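Local coordinates for protein esterase (uncultured bacterium FLS12, PDB 4RGY) that hydrolyses esters as a low-temperature-active alkaline esterase, probably through the serine chemistry of the alpha/beta-hydrolase fold, at residues K207-Y219 and D235-Y249. Numbering follows the deposited sequence.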
ATOM      1  N   LYS A 207      11.089  26.976  18.461  1.00 16.12           N
ATOM      2  CA  LYS A 207      10.761  26.341  19.728  1.00 15.90           C
ATOM      3  C   LYS A 207      11.478  24.991  19.723  1.00 16.74           C
ATOM      4  O   LYS A 207      11.492  24.307  18.693  1.00 15.36           O
ATOM      5  CB  LYS A 207       9.245  26.143  19.829  1.00 14.11           C
ATOM      6  CG  LYS A 207       8.690  26.296  21.236  1.00 17.82           C
ATOM      7  CD  LYS A 207       7.185  26.045  21.272  1.00 17.19           C
ATOM      8  CE  LYS A 207       6.656  26.249  22.685  1.00 17.96           C
ATOM      9  NZ  LYS A 207       5.211  25.929  22.779  1.00 19.72           N
ATOM     10  N   LEU A 208      12.100  24.617  20.838  1.00 15.72           N
ATOM     11  CA  LEU A 208      12.930  23.407  20.881  1.00 13.86           C
ATOM     12  C   LEU A 208      12.505  22.486  22.003  1.00 14.18           C
ATOM     13  O   LEU A 208      12.269  22.933  23.124  1.00 14.91           O
ATOM     14  CB  LEU A 208      14.411  23.782  21.037  1.00 14.70           C
ATOM     15  CG  LEU A 208      14.977  24.569  19.855  1.00 13.97           C
ATOM     16  CD1 LEU A 208      16.280  25.263  20.228  1.00 16.51           C
ATOM     17  CD2 LEU A 208      15.189  23.686  18.624  1.00 16.90           C
ATOM     18  N   TYR A 209      12.411  21.194  21.699  1.00 14.05           N
ATOM     19  CA  TYR A 209      11.926  20.199  22.643  1.00 13.55           C
ATOM     20  C   TYR A 209      12.886  19.027  22.666  1.00 12.70           C
ATOM     21  O   TYR A 209      13.357  18.570  21.617  1.00 13.12           O
ATOM     22  CB  TYR A 209      10.508  19.730  22.247  1.00 12.47           C
ATOM     23  CG  TYR A 209       9.920  18.638  23.118  1.00 13.21           C
ATOM     24  CD1 TYR A 209      10.290  17.311  22.946  1.00 13.36           C
ATOM     25  CD2 TYR A 209       8.975  18.932  24.102  1.00 16.35           C
ATOM     26  CE1 TYR A 209       9.761  16.310  23.742  1.00 15.57           C
ATOM     27  CE2 TYR A 209       8.430  17.930  24.898  1.00 17.02           C
ATOM     28  CZ  TYR A 209       8.833  16.623  24.715  1.00 16.72           C
ATOM     29  OH  TYR A 209       8.313  15.617  25.503  1.00 17.47           O
ATOM     30  N   GLN A 210      13.133  18.511  23.857  1.00 13.71           N
ATOM     31  CA  GLN A 210      13.940  17.316  24.031  1.00 11.50           C
ATOM     32  C   GLN A 210      13.352  16.449  25.122  1.00 12.06           C
ATOM     33  O   GLN A 210      13.090  16.940  26.222  1.00 13.27           O
ATOM     34  CB  GLN A 210      15.366  17.701  24.431  1.00 13.07           C
ATOM     35  CG  GLN A 210      16.251  16.511  24.773  1.00 12.63           C
ATOM     36  CD  GLN A 210      17.575  16.895  25.428  1.00 14.52           C
ATOM     37  OE1 GLN A 210      17.801  18.050  25.803  1.00 13.39           O
ATOM     38  NE2 GLN A 210      18.454  15.918  25.567  1.00 13.45           N
ATOM     39  N   CYS A 211      13.152  15.160  24.850  1.00 13.82           N
ATOM     40  CA  CYS A 211      12.803  14.234  25.924  1.00 12.99           C
ATOM     41  C   CYS A 211      13.579  12.931  25.814  1.00 12.07           C
ATOM     42  O   CYS A 211      14.110  12.600  24.755  1.00 12.64           O
ATOM     43  CB  CYS A 211      11.289  13.966  25.975  1.00 15.00           C
ATOM     44  SG  CYS A 211      10.658  12.825  24.687  1.00 14.27           S
ATOM     45  N   CYS A 212      13.623  12.178  26.905  1.00 13.65           N
ATOM     46  CA  CYS A 212      14.229  10.846  26.882  1.00 13.75           C
ATOM     47  C   CYS A 212      13.749  10.008  28.058  1.00 15.26           C
ATOM     48  O   CYS A 212      13.542  10.532  29.161  1.00 15.12           O
ATOM     49  CB  CYS A 212      15.759  10.953  26.910  1.00 13.01           C
ATOM     50  SG  CYS A 212      16.606   9.409  26.528  1.00 15.27           S
ATOM     51  N   GLY A 213      13.563   8.709  27.822  1.00 14.86           N
ATOM     52  CA  GLY A 213      13.282   7.775  28.904  1.00 15.55           C
ATOM     53  C   GLY A 213      14.536   7.550  29.736  1.00 17.21           C
ATOM     54  O   GLY A 213      15.633   7.428  29.189  1.00 18.08           O
ATOM     55  N   THR A 214      14.381   7.478  31.058  1.00 18.51           N
ATOM     56  CA  THR A 214      15.542   7.441  31.949  1.00 18.80           C
ATOM     57  C   THR A 214      16.325   6.125  31.904  1.00 19.62           C
ATOM     58  O   THR A 214      17.442   6.053  32.422  1.00 22.52           O
ATOM     59  CB  THR A 214      15.161   7.802  33.414  1.00 21.10           C
ATOM     60  OG1 THR A 214      14.049   7.007  33.842  1.00 23.24           O
ATOM     61  CG2 THR A 214      14.794   9.283  33.515  1.00 20.35           C
ATOM     62  N   GLU A 215      15.752   5.097  31.282  1.00 19.21           N
ATOM     63  CA  GLU A 215      16.438   3.812  31.129  1.00 18.57           C
ATOM     64  C   GLU A 215      16.920   3.555  29.702  1.00 20.32           C
ATOM     65  O   GLU A 215      17.417   2.475  29.393  1.00 21.92           O
ATOM     66  CB  GLU A 215      15.548   2.653  31.595  1.00 21.84           C
ATOM     67  CG  GLU A 215      15.264   2.635  33.094  1.00 23.98           C
ATOM     68  CD  GLU A 215      14.332   3.747  33.520  1.00 22.11           C
ATOM     69  OE1 GLU A 215      13.210   3.810  32.983  1.00 23.02           O
ATOM     70  OE2 GLU A 215      14.726   4.564  34.380  1.00 26.28           O
ATOM     71  N   ASP A 216      16.784   4.556  28.839  1.00 18.43           N
ATOM     72  CA  ASP A 216      17.246   4.457  27.461  1.00 19.01           C
ATOM     73  C   ASP A 216      18.766   4.404  27.447  1.00 19.55           C
ATOM     74  O   ASP A 216      19.422   5.066  28.251  1.00 19.78           O
ATOM     75  CB  ASP A 216      16.760   5.690  26.687  1.00 17.50           C
ATOM     76  CG  ASP A 216      16.818   5.516  25.172  1.00 16.77           C
ATOM     77  OD1 ASP A 216      17.900   5.216  24.634  1.00 18.57           O
ATOM     78  OD2 ASP A 216      15.759   5.694  24.521  1.00 16.71           O
ATOM     79  N   PHE A 217      19.338   3.624  26.534  1.00 17.64           N
ATOM     80  CA  PHE A 217      20.790   3.590  26.391  1.00 20.52           C
ATOM     81  C   PHE A 217      21.334   4.968  26.027  1.00 20.10           C
ATOM     82  O   PHE A 217      22.489   5.282  26.322  1.00 21.84           O
ATOM     83  CB  PHE A 217      21.239   2.523  25.376  1.00 22.15           C
ATOM     84  CG  PHE A 217      20.864   2.822  23.951  1.00 24.46           C
ATOM     85  CD1 PHE A 217      19.534   2.963  23.577  1.00 27.71           C
ATOM     86  CD2 PHE A 217      21.844   2.913  22.972  1.00 28.11           C
ATOM     87  CE1 PHE A 217      19.190   3.230  22.275  1.00 22.06           C
ATOM     88  CE2 PHE A 217      21.510   3.171  21.663  1.00 26.81           C
ATOM     89  CZ  PHE A 217      20.180   3.326  21.310  1.00 27.33           C
ATOM     90  N   LEU A 218      20.488   5.798  25.422  1.00 18.87           N
ATOM     91  CA  LEU A 218      20.889   7.139  25.003  1.00 17.53           C
ATOM     92  C   LEU A 218      20.659   8.195  26.084  1.00 15.62           C
ATOM     93  O   LEU A 218      20.856   9.389  25.836  1.00 15.92           O
ATOM     94  CB  LEU A 218      20.134   7.541  23.729  1.00 16.42           C
ATOM     95  CG  LEU A 218      20.508   6.741  22.483  1.00 16.58           C
ATOM     96  CD1 LEU A 218      19.527   7.015  21.345  1.00 19.02           C
ATOM     97  CD2 LEU A 218      21.939   7.055  22.068  1.00 19.01           C
ATOM     98  N   TYR A 219      20.258   7.771  27.280  1.00 15.80           N
ATOM     99  CA  TYR A 219      19.924   8.739  28.324  1.00 17.89           C
ATOM    100  C   TYR A 219      21.106   9.638  28.692  1.00 17.18           C
ATOM    101  O   TYR A 219      20.953  10.858  28.787  1.00 16.91           O
ATOM    102  CB  TYR A 219      19.379   8.046  29.574  1.00 17.64           C
ATOM    103  CG  TYR A 219      19.039   9.018  30.682  1.00 18.34           C
ATOM    104  CD1 TYR A 219      18.011   9.934  30.532  1.00 16.81           C
ATOM    105  CD2 TYR A 219      19.764   9.036  31.868  1.00 17.74           C
ATOM    106  CE1 TYR A 219      17.698  10.830  31.530  1.00 19.14           C
ATOM    107  CE2 TYR A 219      19.449   9.925  32.883  1.00 18.43           C
ATOM    108  CZ  TYR A 219      18.421  10.823  32.703  1.00 18.30           C
ATOM    109  OH  TYR A 219      18.096  11.723  33.694  1.00 19.72           O
ATOM    110  N   ASP A 235      16.805  28.051  25.037  1.00 20.13           N
ATOM    111  CA  ASP A 235      15.512  27.649  25.614  1.00 21.22           C
ATOM    112  C   ASP A 235      14.937  26.348  25.041  1.00 19.61           C
ATOM    113  O   ASP A 235      14.430  26.323  23.913  1.00 25.01           O
ATOM    114  CB  ASP A 235      14.488  28.790  25.460  1.00 23.07           C
ATOM    115  CG  ASP A 235      13.196  28.565  26.271  1.00 28.13           C
ATOM    116  OD1 ASP A 235      13.083  27.564  27.012  1.00 29.58           O
ATOM    117  OD2 ASP A 235      12.285  29.417  26.170  1.00 31.97           O
ATOM    118  N   PHE A 236      15.013  25.283  25.835  1.00 19.10           N
ATOM    119  CA  PHE A 236      14.431  23.985  25.503  1.00 19.40           C
ATOM    120  C   PHE A 236      13.371  23.606  26.521  1.00 20.96           C
ATOM    121  O   PHE A 236      13.517  23.860  27.728  1.00 21.96           O
ATOM    122  CB  PHE A 236      15.492  22.881  25.564  1.00 19.17           C
ATOM    123  CG  PHE A 236      16.187  22.595  24.259  1.00 17.51           C
ATOM    124  CD1 PHE A 236      17.215  23.415  23.814  1.00 19.35           C
ATOM    125  CD2 PHE A 236      15.862  21.464  23.515  1.00 15.39           C
ATOM    126  CE1 PHE A 236      17.877  23.143  22.636  1.00 16.53           C
ATOM    127  CE2 PHE A 236      16.521  21.183  22.323  1.00 17.48           C
ATOM    128  CZ  PHE A 236      17.538  22.026  21.890  1.00 18.97           C
ATOM    129  N   MET A 237      12.300  22.985  26.046  1.00 18.08           N
ATOM    130  CA  MET A 237      11.452  22.216  26.930  1.00 18.43           C
ATOM    131  C   MET A 237      12.118  20.858  27.037  1.00 17.86           C
ATOM    132  O   MET A 237      12.287  20.171  26.023  1.00 16.68           O
ATOM    133  CB  MET A 237      10.036  22.083  26.362  1.00 18.08           C
ATOM    134  CG  MET A 237       9.184  21.047  27.068  1.00 19.53           C
ATOM    135  SD  MET A 237       8.845  21.457  28.788  1.00 29.38           S
ATOM    136  CE  MET A 237       8.074  23.060  28.602  1.00 31.29           C
ATOM    137  N   TYR A 238      12.542  20.492  28.242  1.00 18.49           N
ATOM    138  CA  TYR A 238      13.156  19.189  28.488  1.00 14.55           C
ATOM    139  C   TYR A 238      12.253  18.350  29.377  1.00 18.13           C
ATOM    140  O   TYR A 238      11.789  18.825  30.417  1.00 17.32           O
ATOM    141  CB  TYR A 238      14.540  19.317  29.160  1.00 15.16           C
ATOM    142  CG  TYR A 238      15.125  17.961  29.507  1.00 14.42           C
ATOM    143  CD1 TYR A 238      15.823  17.226  28.555  1.00 14.34           C
ATOM    144  CD2 TYR A 238      14.940  17.393  30.771  1.00 15.45           C
ATOM    145  CE1 TYR A 238      16.340  15.977  28.853  1.00 14.96           C
ATOM    146  CE2 TYR A 238      15.451  16.129  31.075  1.00 13.36           C
ATOM    147  CZ  TYR A 238      16.147  15.432  30.107  1.00 14.37           C
ATOM    148  OH  TYR A 238      16.675  14.181  30.371  1.00 17.39           O
ATOM    149  N   GLU A 239      12.017  17.098  28.991  1.00 15.41           N
ATOM    150  CA  GLU A 239      11.203  16.193  29.792  1.00 14.53           C
ATOM    151  C   GLU A 239      11.869  14.839  29.882  1.00 16.29           C
ATOM    152  O   GLU A 239      12.470  14.373  28.916  1.00 15.25           O
ATOM    153  CB  GLU A 239       9.810  16.031  29.169  1.00 17.17           C
ATOM    154  CG  GLU A 239       9.033  17.321  29.007  1.00 18.30           C
ATOM    155  CD  GLU A 239       7.559  17.101  28.695  1.00 19.52           C
ATOM    156  OE1 GLU A 239       7.214  16.176  27.927  1.00 20.51           O
ATOM    157  OE2 GLU A 239       6.740  17.872  29.228  1.00 26.92           O
ATOM    158  N   GLU A 240      11.750  14.196  31.035  1.00 16.39           N
ATOM    159  CA  GLU A 240      12.241  12.841  31.193  1.00 16.18           C
ATOM    160  C   GLU A 240      11.296  12.117  32.135  1.00 19.66           C
ATOM    161  O   GLU A 240      10.603  12.753  32.934  1.00 19.82           O
ATOM    162  CB  GLU A 240      13.670  12.829  31.742  1.00 16.33           C
ATOM    163  CG  GLU A 240      13.781  13.325  33.175  1.00 16.18           C
ATOM    164  CD  GLU A 240      15.197  13.233  33.720  1.00 20.79           C
ATOM    165  OE1 GLU A 240      16.161  13.347  32.939  1.00 19.81           O
ATOM    166  OE2 GLU A 240      15.342  13.039  34.946  1.00 23.06           O
ATOM    167  N   SER A 241      11.267  10.793  32.032  1.00 17.92           N
ATOM    168  CA  SER A 241      10.383   9.952  32.835  1.00 20.58           C
ATOM    169  C   SER A 241      10.800   8.513  32.564  1.00 22.59           C
ATOM    170  O   SER A 241      11.591   8.273  31.657  1.00 20.18           O
ATOM    171  CB  SER A 241       8.914  10.191  32.461  1.00 19.57           C
ATOM    172  OG  SER A 241       8.670   9.913  31.092  1.00 20.94           O
ATOM    173  N   PRO A 242      10.294   7.546  33.351  1.00 22.16           N
ATOM    174  CA  PRO A 242      10.701   6.160  33.097  1.00 23.21           C
ATOM    175  C   PRO A 242      10.412   5.706  31.671  1.00 21.71           C
ATOM    176  O   PRO A 242       9.349   6.007  31.122  1.00 22.62           O
ATOM    177  CB  PRO A 242       9.843   5.370  34.085  1.00 24.55           C
ATOM    178  CG  PRO A 242       9.649   6.312  35.218  1.00 25.67           C
ATOM    179  CD  PRO A 242       9.484   7.656  34.578  1.00 23.21           C
ATOM    180  N   GLY A 243      11.362   5.000  31.073  1.00 20.05           N
ATOM    181  CA  GLY A 243      11.185   4.554  29.707  1.00 20.04           C
ATOM    182  C   GLY A 243      12.458   4.060  29.065  1.00 20.15           C
ATOM    183  O   GLY A 243      13.570   4.406  29.475  1.00 19.97           O
ATOM    184  N   GLU A 244      12.276   3.233  28.045  1.00 19.80           N
ATOM    185  CA  GLU A 244      13.369   2.698  27.261  1.00 19.92           C
ATOM    186  C   GLU A 244      13.230   3.161  25.811  1.00 16.52           C
ATOM    187  O   GLU A 244      12.351   3.971  25.485  1.00 17.36           O
ATOM    188  CB  GLU A 244      13.372   1.172  27.348  1.00 23.63           C
ATOM    189  CG  GLU A 244      13.391   0.641  28.780  1.00 28.48           C
ATOM    190  CD  GLU A 244      13.543  -0.864  28.847  1.00 33.12           C
ATOM    191  OE1 GLU A 244      12.668  -1.574  28.314  1.00 39.44           O
ATOM    192  OE2 GLU A 244      14.539  -1.335  29.432  1.00 40.51           O
ATOM    193  N   HIS A 245      14.092   2.640  24.947  1.00 17.09           N
ATOM    194  CA  HIS A 245      14.074   2.982  23.525  1.00 16.92           C
ATOM    195  C   HIS A 245      13.035   2.122  22.827  1.00 15.82           C
ATOM    196  O   HIS A 245      13.370   1.158  22.131  1.00 17.86           O
ATOM    197  CB  HIS A 245      15.455   2.740  22.909  1.00 15.44           C
ATOM    198  CG  HIS A 245      15.759   3.605  21.723  1.00 15.34           C
ATOM    199  ND1 HIS A 245      16.018   4.952  21.838  1.00 15.64           N
ATOM    200  CD2 HIS A 245      15.864   3.312  20.403  1.00 16.95           C
ATOM    201  CE1 HIS A 245      16.268   5.457  20.642  1.00 16.44           C
ATOM    202  NE2 HIS A 245      16.181   4.483  19.753  1.00 15.98           N
ATOM    203  N   GLU A 246      11.774   2.472  23.015  1.00 16.06           N
ATOM    204  CA  GLU A 246      10.690   1.669  22.484  1.00 16.32           C
ATOM    205  C   GLU A 246       9.456   2.515  22.244  1.00 15.02           C
ATOM    206  O   GLU A 246       9.309   3.614  22.796  1.00 14.16           O
ATOM    207  CB  GLU A 246      10.391   0.481  23.407  1.00 18.09           C
ATOM    208  CG  GLU A 246       9.940   0.858  24.803  1.00 18.53           C
ATOM    209  CD  GLU A 246       8.443   1.076  24.889  1.00 18.89           C
ATOM    210  OE1 GLU A 246       8.008   1.954  25.665  1.00 20.97           O
ATOM    211  OE2 GLU A 246       7.696   0.353  24.199  1.00 20.48           O
ATOM    212  N   TRP A 247       8.545   1.973  21.443  1.00 14.42           N
ATOM    213  CA  TRP A 247       7.445   2.742  20.884  1.00 14.67           C
ATOM    214  C   TRP A 247       6.304   3.101  21.833  1.00 14.56           C
ATOM    215  O   TRP A 247       5.575   4.056  21.569  1.00 14.80           O
ATOM    216  CB  TRP A 247       6.928   2.068  19.607  1.00 15.17           C
ATOM    217  CG  TRP A 247       7.839   2.319  18.465  1.00 14.46           C
ATOM    218  CD1 TRP A 247       8.819   1.493  17.987  1.00 14.20           C
ATOM    219  CD2 TRP A 247       7.879   3.499  17.665  1.00 13.99           C
ATOM    220  NE1 TRP A 247       9.462   2.095  16.925  1.00 13.00           N
ATOM    221  CE2 TRP A 247       8.903   3.330  16.716  1.00 13.54           C
ATOM    222  CE3 TRP A 247       7.142   4.686  17.653  1.00 12.55           C
ATOM    223  CZ2 TRP A 247       9.214   4.308  15.775  1.00 13.35           C
ATOM    224  CZ3 TRP A 247       7.448   5.652  16.716  1.00 12.80           C
ATOM    225  CH2 TRP A 247       8.468   5.455  15.783  1.00 13.36           C
ATOM    226  N   GLY A 248       6.135   2.343  22.918  1.00 14.51           N
ATOM    227  CA  GLY A 248       5.192   2.740  23.953  1.00 16.71           C
ATOM    228  C   GLY A 248       5.514   4.134  24.473  1.00 14.56           C
ATOM    229  O   GLY A 248       4.637   4.990  24.591  1.00 14.75           O
ATOM    230  N   TYR A 249       6.787   4.370  24.758  1.00 14.29           N
ATOM    231  CA  TYR A 249       7.223   5.675  25.240  1.00 14.54           C
ATOM    232  C   TYR A 249       6.984   6.773  24.190  1.00 12.57           C
ATOM    233  O   TYR A 249       6.471   7.837  24.516  1.00 14.33           O
ATOM    234  CB  TYR A 249       8.695   5.600  25.680  1.00 15.17           C
ATOM    235  CG  TYR A 249       9.291   6.917  26.105  1.00 13.84           C
ATOM    236  CD1 TYR A 249       9.020   7.454  27.362  1.00 15.56           C
ATOM    237  CD2 TYR A 249      10.128   7.625  25.251  1.00 15.12           C
ATOM    238  CE1 TYR A 249       9.568   8.667  27.748  1.00 16.85           C
ATOM    239  CE2 TYR A 249      10.677   8.836  25.628  1.00 15.16           C
ATOM    240  CZ  TYR A 249      10.385   9.345  26.876  1.00 15.52           C
ATOM    241  OH  TYR A 249      10.916  10.548  27.248  1.00 15.08           O
TER
HETATM  242  O   HOH W   1      11.735  26.377  23.275  1.00 21.84           O
HETATM  243  O   HOH W   2      13.581   6.567  25.721  1.00 16.89           O
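Leu-208 lays its CB over the centre of the Phe-236 ring, 3.5 Å from the centroid, where the last two parallel strands of the alpha/beta-hydrolase sheet, 207-213 and 236-241, pair within a beta-alpha-beta unit whose connection is helix 219-232. This end is tight: flat Phe-236 packs on Val-229 of that helix and branched Leu-208 on Ala-146 of the neighbouring strand. Along the outer strand, Met-237 and Glu-239 instead border solvent. The Tyr-209 ring is buried and its OH donates to Glu-239 OE1 (2.7 Å), meeting the carboxylate from above its plane, while Arg-256 pairs with the other oxygen. Beyond Gly-213, whose CA rests over the Tyr-249 ring, the loops carry Asp-216 and His-245, which with Ser-126 probably form the catalytic triad. Phe-217 turns an edge to the His-245 face, planes 84° apart. On the solvent side, Glu-215 bends back at chi2 (71°) to take Gly-243 N on OE1 at 2.9 Å. The partly exposed Glu-240 accepts two tyrosine hydroxyls on OE1, Tyr-219 OH at 2.6 Å on the syn side but tilted well out of the carboxylate plane, and Tyr-238 OH on the anti lone pair. Were Glu-240 replaced by an alanine, both hydroxyls would probably lose this shared acceptor. Deeper in, His-245 ND1 donates to the syn lone pair of Asp-216 OD2, 2.8 Å away, the oxygen lying only 2° out of the imidazole plane.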